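Local coordinates for 3-oxoacyl-(Acyl-carrier protein) synthase (Burkholderia xenovorans, PDB 4EFI), which probably catalyses the condensation that forms 3-oxoacyl-(acyl-carrier protein), as a member of the ketoacyl synthase III family with the thiolase fold, at residues A[98-101]-A[102-105]. Residues are numbered along the deposited sequence; the frame is centred on the assembly and turned at random.
Sequences PNYR and LPAT
Thr105 closes a surface loop by turning its hydroxyl back onto the backbone of Asn99, an instance of how one side chain and one water can hold a turn that lacks regular secondary structure. Asn99 N donates to Thr105 OG1 over 2.9 Å, and the bond is fairly straight, with an N-H...O angle of 159°. The hydroxyl reaches it because OG1 stands anti to the threonine's own carbonyl carbon (chi1 -64°), with CG2 anti to the backbone N, 4.1 Å from Asn99 CG. The two side chains cross at about a right angle, with Asn99 CB 3.4 Å from the same OG1. A water sits inside the loop: it accepts from Tyr100 N at 3.0 Å and from Thr105 OG1, and it donates to Pro103 O at 2.7 Å. The hydroxyl is thus held by two bonds, one from a backbone amide and one to the water.

In this thiolase-fold chain the loop runs from strand 90-94 toward helix 105-112, and Thr105 is the one buried residue of the contact; its backbone N is hydrogen-bonded to Asp123, while Asn99 OD1 is tied to Ser65.

The outer half of the turn is looser. Tyr100 lies alongside Pro103, both pointing the same way, with CD2 4.0 Å from Pro103 CD and the carbonyl oxygen Pro103 O at the ring edge, in its plane. Asn99 CB lies over the centre of one face, 3.6 Å above the ring plane. The peptide bond between Leu102 and Pro103 is cis, folding the chain sharply at the exposed tip. There Arg101 extends away from the turn, and its NH1 is hydrogen-bonded to Gly210 O.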
ATOM      1  N   PRO A  98      -6.764 -10.135   6.755  1.00 11.92           N
ATOM      2  CA  PRO A  98      -7.419 -11.217   6.013  1.00 12.38           C
ATOM      3  C   PRO A  98      -8.775 -11.631   6.615  1.00 11.70           C
ATOM      4  O   PRO A  98      -9.033 -11.402   7.793  1.00 12.28           O
ATOM      5  CB  PRO A  98      -6.415 -12.356   6.139  1.00 13.63           C
ATOM      6  CG  PRO A  98      -5.752 -12.108   7.454  1.00 15.04           C
ATOM      7  CD  PRO A  98      -5.603 -10.621   7.526  1.00 12.05           C
ATOM      8  N   ASN A  99      -9.574 -12.333   5.818  1.00 11.65           N
ATOM      9  CA  ASN A  99     -10.890 -12.761   6.284  1.00 11.67           C
ATOM     10  C   ASN A  99     -10.816 -13.709   7.478  1.00 12.01           C
ATOM     11  O   ASN A  99     -11.545 -13.550   8.462  1.00 12.17           O
ATOM     12  CB  ASN A  99     -11.654 -13.494   5.157  1.00 12.54           C
ATOM     13  CG  ASN A  99     -12.222 -12.567   4.114  1.00 13.19           C
ATOM     14  OD1 ASN A  99     -11.954 -11.364   4.112  1.00 12.65           O
ATOM     15  ND2 ASN A  99     -13.002 -13.122   3.200  1.00 13.97           N
ATOM     16  N   TYR A 100      -9.963 -14.736   7.345  1.00 12.86           N
ATOM     17  CA  TYR A 100      -9.895 -15.852   8.284  1.00 12.00           C
ATOM     18  C   TYR A 100      -8.457 -16.126   8.697  1.00 12.25           C
ATOM     19  O   TYR A 100      -7.515 -15.803   7.971  1.00 12.68           O
ATOM     20  CB  TYR A 100     -10.430 -17.173   7.663  1.00 12.39           C
ATOM     21  CG  TYR A 100     -11.743 -16.997   6.948  1.00 12.05           C
ATOM     22  CD1 TYR A 100     -12.869 -16.589   7.631  1.00 14.26           C
ATOM     23  CD2 TYR A 100     -11.834 -17.166   5.581  1.00 13.57           C
ATOM     24  CE1 TYR A 100     -14.071 -16.377   6.980  1.00 15.74           C
ATOM     25  CE2 TYR A 100     -13.037 -16.965   4.913  1.00 14.86           C
ATOM     26  CZ  TYR A 100     -14.144 -16.567   5.628  1.00 16.68           C
ATOM     27  OH  TYR A 100     -15.359 -16.325   4.986  1.00 19.92           O
ATOM     28  N   ARG A 101      -8.276 -16.769   9.826  1.00 11.95           N
ATOM     29  CA  ARG A 101      -6.965 -17.304  10.163  1.00 12.11           C
ATOM     30  C   ARG A 101      -6.566 -18.345   9.132  1.00 12.64           C
ATOM     31  O   ARG A 101      -5.380 -18.469   8.784  1.00 12.67           O
ATOM     32  CB  ARG A 101      -6.971 -17.923  11.546  1.00 12.98           C
ATOM     33  CG  ARG A 101      -7.321 -16.943  12.669  1.00 13.36           C
ATOM     34  CD  ARG A 101      -6.902 -17.505  14.018  1.00 15.12           C
ATOM     35  NE  ARG A 101      -7.254 -16.640  15.154  1.00 16.05           N
ATOM     36  CZ  ARG A 101      -6.572 -15.562  15.531  1.00 17.15           C
ATOM     37  NH1 ARG A 101      -5.474 -15.172  14.881  1.00 15.75           N
ATOM     38  NH2 ARG A 101      -6.988 -14.880  16.584  1.00 18.42           N
ATOM     39  N   LEU A 102      -7.545 -19.121   8.659  1.00 13.35           N
ATOM     40  CA  LEU A 102      -7.359 -20.093   7.588  1.00 12.77           C
ATOM     41  C   LEU A 102      -8.769 -20.438   7.110  1.00 12.37           C
ATOM     42  O   LEU A 102      -9.697 -20.430   7.917  1.00 12.98           O
ATOM     43  CB  LEU A 102      -6.580 -21.330   8.054  1.00 16.43           C
ATOM     44  CG  LEU A 102      -7.255 -22.207   9.097  1.00 15.30           C
ATOM     45  CD1 LEU A 102      -8.065 -23.366   8.493  1.00 14.78           C
ATOM     46  CD2 LEU A 102      -6.215 -22.779  10.070  1.00 16.00           C
ATOM     47  N   PRO A 103      -8.958 -20.674   5.811  1.00 12.45           N
ATOM     48  CA  PRO A 103      -7.958 -20.600   4.764  1.00 13.57           C
ATOM     49  C   PRO A 103      -7.583 -19.178   4.396  1.00 13.85           C
ATOM     50  O   PRO A 103      -8.244 -18.218   4.783  1.00 12.57           O
ATOM     51  CB  PRO A 103      -8.682 -21.215   3.574  1.00 13.76           C
ATOM     52  CG  PRO A 103     -10.137 -20.839   3.779  1.00 14.99           C
ATOM     53  CD  PRO A 103     -10.315 -20.885   5.263  1.00 13.65           C
ATOM     54  N   ALA A 104      -6.515 -19.053   3.627  1.00 11.50           N
ATOM     55  CA  ALA A 104      -6.089 -17.775   3.100  1.00 11.32           C
ATOM     56  C   ALA A 104      -7.161 -17.120   2.223  1.00 12.72           C
ATOM     57  O   ALA A 104      -7.892 -17.785   1.481  1.00 12.92           O
ATOM     58  CB  ALA A 104      -4.818 -17.962   2.305  1.00 13.36           C
ATOM     59  N   THR A 105      -7.211 -15.806   2.266  1.00 11.11           N
ATOM     60  CA  THR A 105      -8.208 -15.043   1.525  1.00 10.94           C
ATOM     61  C   THR A 105      -7.964 -15.120   0.011  1.00 11.85           C
ATOM     62  O   THR A 105      -8.899 -14.963  -0.792  1.00 12.57           O
ATOM     63  CB  THR A 105      -8.255 -13.596   2.069  1.00 11.92           C
ATOM     64  OG1 THR A 105      -8.687 -13.629   3.435  1.00 12.69           O
ATOM     65  CG2 THR A 105      -9.231 -12.719   1.303  1.00 13.19           C
TER
HETATM   66  O   HOH W   1      -8.015 -15.561   5.288  1.00 13.33           O